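Local atomic coordinates of glutaredoxin-2 (Vaccinia virus, PDB entry 2G2Q), a protein that acts as a glutaredoxin that passes disulfides to virion membrane proteins, a step necessary for virion morphogenesis and virus replication. Residues G9-I15 / S67-V71; V86-S91 / I106-I111; K2-F8 / E29-V35; K81-V86 / A114-W119. All blocks are in the same frame, centred on the assembly; numbering follows the deposited sequence.

Contact 1. Residues G9-I15 / S67-V71; sequences GKPYCSI and SNYIV
The Tyr69 ring receives Ile15 obliquely at its CD1-CE1 bond, with Ile15 CD1 lying 3.7 Å from Tyr69 CE1; the ring of Phe94 also meets it. The second flat group, the Asn68 amide, takes the Lys10 ammonium from above its carbonyl plane. This is the redox-active end of the thioredoxin fold, where the CXXC loop and the start of helix 14-24 face the loop leading into strand 71-77. Cys13, at the N-cap of that helix, is known to form a redox-active disulfide with Cys16, but the bond is absent here. Its sulfur faces backbone rather than side chain, with Cys13 SG 3.5 Å from Asn68 O. The same carbonyl is approached by Ile15 CB, so residue 68 packs against both the cysteine and the first turn of the helix.

Lys10 bends at its third torsion (chi3 69°), which carries its tip across the Asn68 side chain. Lys10 NZ donates to Asn68 OD1 at 2.7 Å, the donor 40° out of the carbonyl plane, and to Ser67 OG at 3.1 Å. That hydroxyl is also hydrogen-bonded to Ala64 O in helix 58-65, so the lysine is tied to the helix end through a second shell. Beside the lysine's backbone, one water accepts from Lys10 N (2.7 Å from the water oxygen) and donates to both Ser67 O and Ile70 O.

Contact 2. Residues V86-S91 / I106-I111; sequences VDINKS and ILKSEI
Glu110 sets its CG beside its backbone N (chi1 -62°) and runs straight on beyond it (chi2 173°), which brings the carboxylate up to Lys90 CB and Ser91. Ser91 turns its OG into the crowded position between its backbone N and carbonyl carbon (chi1 71°), beside that carboxylate but bonded elsewhere: Ser91 OG donates to Ile88 O at 2.7 Å, in the carbonyl plane and on a lone pair. Ile88 O accepts from Ser91 N as well, so two bonds fix the turn. Ser91 OG and Glu110 OE2, 3.2 Å apart, are neighbours without a hydrogen bond, and Lys90 CB touches the other oxygen, Glu110 OE1.

The contact joins helix 104-113, the last helix of this thioredoxin fold, to the loop that leaves strand 82-85, and both pack toward strand 71-77. Ile88 and Leu107 lie side by side and point the same way, Ile88 CG2 to Leu107 CD1 being 3.7 Å, and each also touches Ile73 of that strand. One turn before Glu110 in the helix, Ser91 CB packs on Ile106 CG2 at 3.7 Å. At the other end Val86 CG1 rests on the helix backbone at Glu110 and meets Ile111 CG1 at 3.8 Å. A water bridges the same end, accepting from Asp87 N at 3.1 Å and donating to Glu110 O at 2.8 Å from its oxygen.

Contact 3. Residues K2-F8 / E29-V35; sequences KNVLIIF and EYDILHV. With SO4 (sulfate ion), chain D.
Asn3 and Tyr30, adjacent on one face of the sheet, both donate to a sulfate, probably from the crystallisation liquor: Asn3 ND2 to sulfate O4 at 2.6 Å and Tyr30 OH to sulfate O2 at 2.6 Å. Lys75 and Tyr116 complete the grip, and the lysine probably offsets part of the anion's charge. Tyr30 CG beside its backbone N (chi1 -58°) sets the ring next to Leu5, which lies over one face with its CG 4.1 Å from the Tyr30 ring centroid in a CH-pi contact; Asn3 O lies at the ring's edge. Ile111 of helix 104-113 packs on both Leu5 and Tyr30.

Strands 3-9 and 30-36 are the parallel arms of a beta-alpha-beta unit whose helix 14-24 covers the Leu5 and Ile7 face. The first rung of their ladder, Asp31 N to Asn3 O, is weak and bent; the four that follow are sound, the straightest being Ile7 N to Leu33 O (2.9 Å, 173°). Ile7 CD1 meets Ile32 CG2 beneath the helix. On the reverse face, Val35 lies alongside Phe8, its CB 3.8 Å from the Phe8 ring centroid and over the ring's face, while Val35 CG2 packs on Ile6 CG2.

Contact 4. Residues K81-V86 / A114-W119; sequences KQMAFV and ATYGVW. With SO4 (sulfate ion), chain D.
Trp119 lies across Met83, a selenomethionine in this crystal, at about a right angle: Met83 CB stands over one face of the indole, 3.8 Å from the centroid of its six-membered ring, in a CH-pi contact. Met83 lies in strand 82-85 of the thioredoxin-fold sheet, and Trp119 follows the short, weakly bonded edge strand 116-117, where the chain turns back over Met83. The selenium lies farther off, Met83 SE being 5.5 Å from the centroid of the same Trp119 ring in an oblique Met-aromatic contact. Phe85 approaches Trp119 obliquely too, the planes 40° apart and the Phe85 centroid 5.1 Å from that of the indole's six-membered ring; Phe74 meets Phe85 edge-to-face.

The antiparallel backbone pairing is short. Met83 N to Gly117 O (3.0 Å) and Gly117 N to Met83 O (2.8 Å) hold the strands, and further along a water accepts from Phe85 N and donates to Thr115 O in place of a direct bond. Gln82 crosses Tyr116 at about a right angle: Gln82 CB meets Tyr116 CD2 at 3.8 Å and the amide lies against Tyr116 CB, while Thr80 holds the amide's NE2. Ala84 CB packs on Tyr116 CD2 at 3.9 Å and on Ala114. Tyr116 leaves on the face of Ala84, and its OH donates to sulfate O1 at 2.7 Å.

The four contacts are spread round one five-stranded mixed sheet, ordered 30-36, 3-9, 71-77, 82-85, 116-117. Contact 3 joins the first two strands and contact 4 the last two, their centres about 13 Å apart and one sulfate shared. Contact 2 lies within the chain loop that contact 4 spans and shares Val86 with it; its Ile111 packs on Leu5 and Tyr30 of contact 3. Contact 1 alternates with contact 3 along the chain and sits at the far end of the sheet, centres about 23 Å from contact 4. The redox-active cysteine end is therefore well separated from the sulfate, which sits at the other end of the sheet, while Val71 links contact 1 to both contacts 2 and 3.

Contact 1. Residues G9-I15 / S67-V71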
# COMPACT_ATOMS: atom_id res chain seq x y z
N GLY A 9 4.53 2.42 1.91
CA GLY A 9 4.99 2.76 0.56
C GLY A 9 6.21 3.65 0.63
O GLY A 9 6.59 4.08 1.71
N LYS A 10 6.85 3.93 -0.51
CA LYS A 10 7.89 4.96 -0.57
C LYS A 10 7.32 6.34 -0.33
O LYS A 10 6.24 6.67 -0.85
CB LYS A 10 8.59 4.95 -1.92
CG LYS A 10 9.85 4.13 -1.95
CD LYS A 10 10.36 3.94 -3.36
CE LYS A 10 10.88 5.22 -3.94
NZ LYS A 10 11.53 4.94 -5.23
N PRO A 11 8.03 7.15 0.47
CA PRO A 11 7.63 8.54 0.64
C PRO A 11 7.93 9.31 -0.64
O PRO A 11 8.81 8.91 -1.42
CB PRO A 11 8.57 9.02 1.76
CG PRO A 11 9.80 8.17 1.61
CD PRO A 11 9.25 6.82 1.22
N TYR A 12 7.22 10.41 -0.85
CA TYR A 12 7.51 11.33 -1.95
C TYR A 12 7.41 10.68 -3.33
O TYR A 12 8.22 10.92 -4.21
CB TYR A 12 8.88 12.01 -1.74
CG TYR A 12 9.02 12.57 -0.34
CD1 TYR A 12 8.28 13.70 0.05
CD2 TYR A 12 9.85 11.97 0.60
CE1 TYR A 12 8.40 14.21 1.35
CE2 TYR A 12 9.97 12.47 1.90
CZ TYR A 12 9.24 13.59 2.26
OH TYR A 12 9.35 14.11 3.55
N CYS A 13 6.40 9.84 -3.51
CA CYS A 13 6.09 9.37 -4.84
C CYS A 13 4.58 9.35 -5.09
O CYS A 13 3.78 9.15 -4.18
CB CYS A 13 6.76 8.03 -5.14
SG CYS A 13 5.75 6.64 -4.78
N SER A 14 4.23 9.58 -6.35
CA SER A 14 2.86 9.78 -6.78
C SER A 14 1.88 8.68 -6.38
O SER A 14 0.76 8.96 -5.95
CB SER A 14 2.83 9.99 -8.28
OG SER A 14 3.60 11.13 -8.60
N ILE A 15 2.31 7.43 -6.51
CA ILE A 15 1.43 6.29 -6.30
C ILE A 15 0.99 6.21 -4.84
O ILE A 15 -0.20 6.28 -4.54
CB ILE A 15 2.03 4.97 -6.86
CG1 ILE A 15 1.86 4.92 -8.39
CG2 ILE A 15 1.35 3.73 -6.26
CD1 ILE A 15 2.71 5.93 -9.17
N SER A 67 9.85 -0.18 -7.21
CA SER A 67 9.74 0.27 -5.82
C SER A 67 8.71 1.39 -5.67
O SER A 67 8.10 1.56 -4.63
CB SER A 67 11.09 0.73 -5.27
OG SER A 67 11.53 1.91 -5.90
N ASN A 68 8.54 2.17 -6.74
CA ASN A 68 7.57 3.26 -6.76
C ASN A 68 6.14 2.80 -6.73
O ASN A 68 5.26 3.62 -6.52
CB ASN A 68 7.78 4.13 -8.01
CG ASN A 68 9.12 4.81 -8.01
OD1 ASN A 68 9.54 5.37 -7.00
ND2 ASN A 68 9.80 4.74 -9.12
N TYR A 69 5.92 1.51 -6.94
CA TYR A 69 4.57 0.95 -7.02
C TYR A 69 4.28 -0.05 -5.93
O TYR A 69 3.37 -0.85 -6.07
CB TYR A 69 4.35 0.28 -8.40
CG TYR A 69 4.47 1.23 -9.53
CD1 TYR A 69 3.38 1.95 -9.99
CD2 TYR A 69 5.71 1.46 -10.13
CE1 TYR A 69 3.52 2.88 -11.05
CE2 TYR A 69 5.85 2.37 -11.17
CZ TYR A 69 4.75 3.08 -11.62
OH TYR A 69 4.93 3.97 -12.66
N ILE A 70 5.10 -0.06 -4.88
CA ILE A 70 4.84 -0.82 -3.68
C ILE A 70 3.85 -0.02 -2.86
O ILE A 70 4.12 1.13 -2.47
CB ILE A 70 6.11 -0.98 -2.79
CG1 ILE A 70 7.32 -1.55 -3.55
CG2 ILE A 70 5.81 -1.77 -1.50
CD1 ILE A 70 7.03 -2.72 -4.43
N VAL A 71 2.68 -0.59 -2.61
CA VAL A 71 1.79 -0.02 -1.59
C VAL A 71 0.97 -1.11 -0.94
O VAL A 71 0.37 -1.94 -1.62
CB VAL A 71 0.93 1.18 -2.13
CG1 VAL A 71 0.12 0.78 -3.39
CG2 VAL A 71 0.05 1.79 -1.02
O HOH W 1 6.10 2.63 -2.79

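Contact 2. Residues V86-S91 / I106-I111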
# COMPACT_ATOMS: atom_id res chain seq x y z
N VAL A 86 -5.54 -5.91 3.90
CA VAL A 86 -6.44 -5.43 2.85
C VAL A 86 -6.00 -5.85 1.43
O VAL A 86 -4.83 -5.70 1.05
CB VAL A 86 -6.66 -3.91 2.94
CG1 VAL A 86 -7.73 -3.46 1.99
CG2 VAL A 86 -7.03 -3.51 4.37
N ASP A 87 -6.96 -6.39 0.66
CA ASP A 87 -6.73 -6.77 -0.74
C ASP A 87 -7.12 -5.65 -1.72
O ASP A 87 -8.24 -5.60 -2.25
CB ASP A 87 -7.46 -8.07 -1.07
CG ASP A 87 -7.09 -8.63 -2.43
OD1 ASP A 87 -7.60 -9.71 -2.80
OD2 ASP A 87 -6.31 -7.97 -3.14
N ILE A 88 -6.15 -4.77 -1.99
CA ILE A 88 -6.38 -3.51 -2.69
C ILE A 88 -6.22 -3.50 -4.22
O ILE A 88 -6.56 -2.51 -4.86
CB ILE A 88 -5.45 -2.43 -2.14
CG1 ILE A 88 -3.99 -2.80 -2.44
CG2 ILE A 88 -5.73 -2.22 -0.67
CD1 ILE A 88 -2.99 -1.79 -2.00
N ASN A 89 -5.71 -4.59 -4.78
CA ASN A 89 -5.37 -4.63 -6.20
C ASN A 89 -6.50 -4.22 -7.15
O ASN A 89 -6.28 -3.42 -8.07
CB ASN A 89 -4.83 -6.00 -6.59
CG ASN A 89 -3.46 -6.27 -5.98
OD1 ASN A 89 -3.25 -6.11 -4.78
ND2 ASN A 89 -2.52 -6.70 -6.82
N LYS A 90 -7.71 -4.74 -6.90
CA LYS A 90 -8.88 -4.47 -7.75
C LYS A 90 -9.31 -2.99 -7.79
O LYS A 90 -9.98 -2.57 -8.73
CB LYS A 90 -10.07 -5.34 -7.32
CG LYS A 90 -10.04 -6.78 -7.82
CD LYS A 90 -11.08 -7.62 -7.06
CE LYS A 90 -10.83 -9.12 -7.16
NZ LYS A 90 -11.38 -9.70 -8.42
N SER A 91 -8.93 -2.22 -6.78
CA SER A 91 -9.20 -0.79 -6.74
C SER A 91 -8.10 0.03 -7.43
O SER A 91 -8.22 1.25 -7.57
CB SER A 91 -9.35 -0.32 -5.29
OG SER A 91 -8.10 -0.33 -4.63
N ILE A 106 -14.31 1.06 -4.44
CA ILE A 106 -13.80 -0.31 -4.37
C ILE A 106 -12.82 -0.44 -3.21
O ILE A 106 -12.81 -1.46 -2.50
CB ILE A 106 -13.16 -0.78 -5.71
CG1 ILE A 106 -14.21 -0.77 -6.83
CG2 ILE A 106 -12.56 -2.18 -5.56
CD1 ILE A 106 -13.62 -0.95 -8.24
N LEU A 107 -12.01 0.59 -3.01
CA LEU A 107 -11.05 0.59 -1.92
C LEU A 107 -11.78 0.56 -0.56
O LEU A 107 -11.41 -0.21 0.32
CB LEU A 107 -10.10 1.79 -2.01
CG LEU A 107 -9.02 1.86 -0.94
CD1 LEU A 107 -8.10 0.62 -0.94
CD2 LEU A 107 -8.20 3.12 -1.07
N LYS A 108 -12.83 1.37 -0.42
CA LYS A 108 -13.64 1.35 0.78
C LYS A 108 -14.17 -0.06 1.08
O LYS A 108 -13.99 -0.57 2.20
CB LYS A 108 -14.79 2.37 0.72
CG LYS A 108 -15.47 2.54 2.08
CD LYS A 108 -16.63 3.55 2.09
CE LYS A 108 -17.07 3.81 3.55
NZ LYS A 108 -18.05 4.94 3.73
N SER A 109 -14.81 -0.68 0.08
CA SER A 109 -15.31 -2.05 0.20
C SER A 109 -14.22 -3.02 0.66
O SER A 109 -14.45 -3.78 1.60
CB SER A 109 -15.86 -2.58 -1.13
OG SER A 109 -16.85 -1.73 -1.67
N GLU A 110 -13.07 -2.99 -0.01
CA GLU A 110 -11.99 -3.93 0.27
C GLU A 110 -11.46 -3.76 1.70
O GLU A 110 -11.13 -4.75 2.38
CB GLU A 110 -10.85 -3.78 -0.75
CG GLU A 110 -11.29 -4.10 -2.20
CD GLU A 110 -10.21 -3.79 -3.24
OE1 GLU A 110 -10.01 -4.62 -4.16
OE2 GLU A 110 -9.54 -2.73 -3.15
N ILE A 111 -11.38 -2.50 2.15
CA ILE A 111 -10.93 -2.20 3.51
C ILE A 111 -11.98 -2.69 4.52
O ILE A 111 -11.64 -3.20 5.59
CB ILE A 111 -10.72 -0.68 3.71
CG1 ILE A 111 -9.47 -0.21 2.98
CG2 ILE A 111 -10.64 -0.32 5.20
CD1 ILE A 111 -9.41 1.31 2.87
O HOH W 2 -9.81 -7.05 1.56

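Contact 3. Residues K2-F8 / E29-V35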
# COMPACT_ATOMS: atom_id res chain seq x y z
N LYS A 2 -11.75 4.15 16.91
CA LYS A 2 -11.52 3.94 15.49
C LYS A 2 -10.48 2.85 15.28
O LYS A 2 -9.56 2.68 16.08
CB LYS A 2 -11.13 5.24 14.78
CG LYS A 2 -12.32 6.11 14.40
CD LYS A 2 -12.08 7.56 14.76
CE LYS A 2 -11.68 8.41 13.57
NZ LYS A 2 -12.68 9.50 13.32
N ASN A 3 -10.64 2.09 14.22
CA ASN A 3 -9.61 1.18 13.82
C ASN A 3 -8.57 1.97 13.02
O ASN A 3 -8.84 3.07 12.55
CB ASN A 3 -10.21 -0.00 13.06
CG ASN A 3 -11.12 -0.87 13.94
OD1 ASN A 3 -10.76 -1.21 15.07
ND2 ASN A 3 -12.30 -1.22 13.43
N VAL A 4 -7.38 1.40 12.89
CA VAL A 4 -6.26 2.07 12.25
C VAL A 4 -5.92 1.41 10.91
O VAL A 4 -5.74 0.19 10.84
CB VAL A 4 -5.03 2.05 13.18
CG1 VAL A 4 -3.98 3.01 12.71
CG2 VAL A 4 -5.45 2.40 14.61
N LEU A 5 -5.88 2.21 9.85
CA LEU A 5 -5.28 1.79 8.59
C LEU A 5 -3.79 2.14 8.61
O LEU A 5 -3.42 3.26 8.96
CB LEU A 5 -5.96 2.44 7.38
CG LEU A 5 -7.47 2.14 7.25
CD1 LEU A 5 -8.18 2.93 6.11
CD2 LEU A 5 -7.75 0.63 7.16
N ILE A 6 -2.95 1.16 8.26
CA ILE A 6 -1.51 1.35 8.18
C ILE A 6 -1.11 1.20 6.73
O ILE A 6 -1.25 0.12 6.14
CB ILE A 6 -0.71 0.36 9.07
CG1 ILE A 6 -1.07 0.53 10.55
CG2 ILE A 6 0.77 0.57 8.93
CD1 ILE A 6 -1.96 -0.53 11.04
N ILE A 7 -0.62 2.29 6.16
CA ILE A 7 -0.20 2.34 4.77
C ILE A 7 1.34 2.35 4.63
O ILE A 7 2.01 3.23 5.13
CB ILE A 7 -0.78 3.59 4.10
CG1 ILE A 7 -2.32 3.55 4.21
CG2 ILE A 7 -0.31 3.68 2.63
CD1 ILE A 7 -3.00 4.89 3.98
N PHE A 8 1.85 1.33 3.93
CA PHE A 8 3.26 1.22 3.58
C PHE A 8 3.47 1.64 2.14
O PHE A 8 2.72 1.25 1.26
CB PHE A 8 3.72 -0.24 3.70
CG PHE A 8 3.91 -0.73 5.12
CD1 PHE A 8 5.19 -0.88 5.65
CD2 PHE A 8 2.81 -1.05 5.91
CE1 PHE A 8 5.36 -1.33 6.97
CE2 PHE A 8 2.98 -1.50 7.21
CZ PHE A 8 4.24 -1.64 7.75
N GLU A 29 -13.72 7.59 9.69
CA GLU A 29 -13.94 6.19 10.00
C GLU A 29 -12.68 5.52 10.56
O GLU A 29 -12.77 4.68 11.46
CB GLU A 29 -14.44 5.47 8.75
CG GLU A 29 -15.13 4.12 8.99
CD GLU A 29 -15.71 3.54 7.70
OE1 GLU A 29 -15.91 4.31 6.73
OE2 GLU A 29 -15.97 2.31 7.65
N TYR A 30 -11.52 5.88 10.03
CA TYR A 30 -10.28 5.26 10.49
C TYR A 30 -9.22 6.28 10.84
O TYR A 30 -9.11 7.33 10.18
CB TYR A 30 -9.69 4.34 9.42
CG TYR A 30 -10.58 3.22 8.96
CD1 TYR A 30 -11.36 3.35 7.82
CD2 TYR A 30 -10.63 2.01 9.66
CE1 TYR A 30 -12.17 2.32 7.38
CE2 TYR A 30 -11.43 0.96 9.22
CZ TYR A 30 -12.20 1.14 8.08
OH TYR A 30 -13.01 0.12 7.64
N ASP A 31 -8.44 5.98 11.87
CA ASP A 31 -7.13 6.61 12.06
C ASP A 31 -6.18 6.07 10.98
O ASP A 31 -6.31 4.92 10.55
CB ASP A 31 -6.57 6.33 13.46
CG ASP A 31 -7.37 7.00 14.55
OD1 ASP A 31 -8.01 8.04 14.29
OD2 ASP A 31 -7.37 6.47 15.70
N ILE A 32 -5.25 6.90 10.55
CA ILE A 32 -4.33 6.55 9.46
C ILE A 32 -2.89 6.76 9.92
O ILE A 32 -2.56 7.78 10.53
CB ILE A 32 -4.59 7.41 8.20
CG1 ILE A 32 -6.02 7.18 7.70
CG2 ILE A 32 -3.58 7.09 7.10
CD1 ILE A 32 -6.60 8.34 6.91
N LEU A 33 -2.04 5.78 9.62
CA LEU A 33 -0.62 5.87 9.87
C LEU A 33 0.14 5.44 8.64
O LEU A 33 -0.32 4.55 7.90
CB LEU A 33 -0.19 4.99 11.04
CG LEU A 33 -0.67 5.28 12.45
CD1 LEU A 33 -0.16 4.13 13.29
CD2 LEU A 33 -0.17 6.61 12.99
N HIS A 34 1.29 6.08 8.44
CA HIS A 34 2.18 5.86 7.31
C HIS A 34 3.49 5.29 7.77
O HIS A 34 4.17 5.87 8.63
CB HIS A 34 2.46 7.18 6.55
CG HIS A 34 1.26 7.71 5.86
ND1 HIS A 34 0.31 8.47 6.51
CD2 HIS A 34 0.78 7.51 4.60
CE1 HIS A 34 -0.68 8.75 5.67
NE2 HIS A 34 -0.42 8.17 4.51
N VAL A 35 3.85 4.15 7.20
CA VAL A 35 5.20 3.65 7.33
C VAL A 35 5.89 3.93 6.01
O VAL A 35 5.44 3.50 4.94
CB VAL A 35 5.23 2.16 7.72
CG1 VAL A 35 6.62 1.74 8.18
CG2 VAL A 35 4.22 1.90 8.85
S SO4 D . -13.70 -2.28 10.26
O1 SO4 D . -13.03 -3.44 10.83
O2 SO4 D . -13.33 -2.12 8.86
O3 SO4 D . -15.15 -2.51 10.37
O4 SO4 D . -13.34 -1.08 11.02

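Contact 4. Residues K81-V86 / A114-W119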
# COMPACT_ATOMS: atom_id res chain seq x y z
N LYS A 81 -6.93 -5.95 19.28
CA LYS A 81 -5.51 -6.25 19.03
C LYS A 81 -5.36 -7.24 17.87
O LYS A 81 -4.46 -8.09 17.86
CB LYS A 81 -4.82 -6.75 20.30
CG LYS A 81 -4.73 -5.68 21.39
CD LYS A 81 -4.15 -6.23 22.70
CE LYS A 81 -3.71 -5.09 23.61
NZ LYS A 81 -3.64 -5.48 25.06
N GLN A 82 -6.25 -7.12 16.89
CA GLN A 82 -6.27 -7.99 15.73
C GLN A 82 -5.88 -7.20 14.53
O GLN A 82 -6.02 -5.97 14.51
CB GLN A 82 -7.65 -8.57 15.51
CG GLN A 82 -7.99 -9.68 16.45
CD GLN A 82 -9.37 -10.21 16.22
OE1 GLN A 82 -9.54 -11.39 15.95
NE2 GLN A 82 -10.38 -9.34 16.32
N MSE A 83 -5.43 -7.92 13.51
CA MSE A 83 -4.86 -7.33 12.33
C MSE A 83 -5.55 -7.91 11.10
O MSE A 83 -6.02 -9.05 11.11
CB MSE A 83 -3.37 -7.63 12.32
CG MSE A 83 -2.59 -6.84 11.36
SE MSE A 83 -2.46 -4.96 11.75
CE MSE A 83 -1.16 -5.07 13.28
N ALA A 84 -5.63 -7.10 10.04
CA ALA A 84 -6.23 -7.51 8.80
C ALA A 84 -5.41 -7.06 7.59
O ALA A 84 -4.89 -5.95 7.56
CB ALA A 84 -7.65 -6.97 8.71
N PHE A 85 -5.31 -7.95 6.61
CA PHE A 85 -4.65 -7.69 5.33
C PHE A 85 -5.62 -7.18 4.29
O PHE A 85 -6.42 -7.94 3.80
CB PHE A 85 -4.11 -8.99 4.77
CG PHE A 85 -2.64 -9.10 4.83
CD1 PHE A 85 -1.86 -8.63 3.77
CD2 PHE A 85 -2.02 -9.69 5.93
CE1 PHE A 85 -0.45 -8.74 3.82
CE2 PHE A 85 -0.62 -9.81 6.00
CZ PHE A 85 0.17 -9.33 4.94
N VAL A 86 -5.54 -5.91 3.90
CA VAL A 86 -6.44 -5.43 2.85
C VAL A 86 -6.00 -5.85 1.43
O VAL A 86 -4.83 -5.70 1.05
CB VAL A 86 -6.66 -3.91 2.94
CG1 VAL A 86 -7.73 -3.46 1.99
CG2 VAL A 86 -7.03 -3.51 4.37
N ALA A 114 -12.05 -6.72 4.84
CA ALA A 114 -10.82 -7.37 5.27
C ALA A 114 -11.00 -8.04 6.64
O ALA A 114 -11.39 -7.39 7.60
CB ALA A 114 -9.70 -6.34 5.31
N THR A 115 -10.72 -9.33 6.71
CA THR A 115 -10.97 -10.12 7.91
C THR A 115 -9.84 -10.07 8.92
O THR A 115 -8.68 -10.13 8.55
CB THR A 115 -11.26 -11.59 7.59
OG1 THR A 115 -10.09 -12.17 6.98
CG2 THR A 115 -12.47 -11.72 6.68
N TYR A 116 -10.20 -9.99 10.20
CA TYR A 116 -9.23 -9.94 11.30
C TYR A 116 -8.67 -11.28 11.72
O TYR A 116 -9.35 -12.31 11.63
CB TYR A 116 -9.89 -9.32 12.53
CG TYR A 116 -10.08 -7.85 12.40
CD1 TYR A 116 -11.36 -7.30 12.34
CD2 TYR A 116 -9.00 -7.00 12.33
CE1 TYR A 116 -11.55 -5.95 12.22
CE2 TYR A 116 -9.18 -5.65 12.21
CZ TYR A 116 -10.46 -5.13 12.16
OH TYR A 116 -10.63 -3.77 12.02
N GLY A 117 -7.43 -11.25 12.21
CA GLY A 117 -6.80 -12.39 12.85
C GLY A 117 -5.66 -12.01 13.78
O GLY A 117 -5.15 -10.88 13.76
N VAL A 118 -5.28 -12.97 14.61
CA VAL A 118 -4.01 -12.90 15.34
C VAL A 118 -3.00 -13.74 14.54
O VAL A 118 -3.22 -14.94 14.31
CB VAL A 118 -4.15 -13.45 16.80
CG1 VAL A 118 -2.79 -13.81 17.40
CG2 VAL A 118 -4.90 -12.45 17.68
N TRP A 119 -1.92 -13.09 14.10
CA TRP A 119 -0.80 -13.76 13.41
C TRP A 119 0.37 -13.91 14.37
O TRP A 119 0.82 -12.90 14.94
CB TRP A 119 -0.36 -12.98 12.16
CG TRP A 119 -1.52 -12.41 11.35
CD1 TRP A 119 -2.76 -12.97 11.15
CD2 TRP A 119 -1.53 -11.17 10.63
NE1 TRP A 119 -3.53 -12.16 10.35
CE2 TRP A 119 -2.80 -11.04 10.02
CE3 TRP A 119 -0.59 -10.14 10.44
CZ2 TRP A 119 -3.15 -9.93 9.24
CZ3 TRP A 119 -0.94 -9.05 9.65
CH2 TRP A 119 -2.21 -8.95 9.07
S SO4 D . -13.70 -2.28 10.26
O1 SO4 D . -13.03 -3.44 10.83
O2 SO4 D . -13.33 -2.12 8.86
O3 SO4 D . -15.15 -2.51 10.37
O4 SO4 D . -13.34 -1.08 11.02
O HOH W 3 -6.83 -10.55 6.64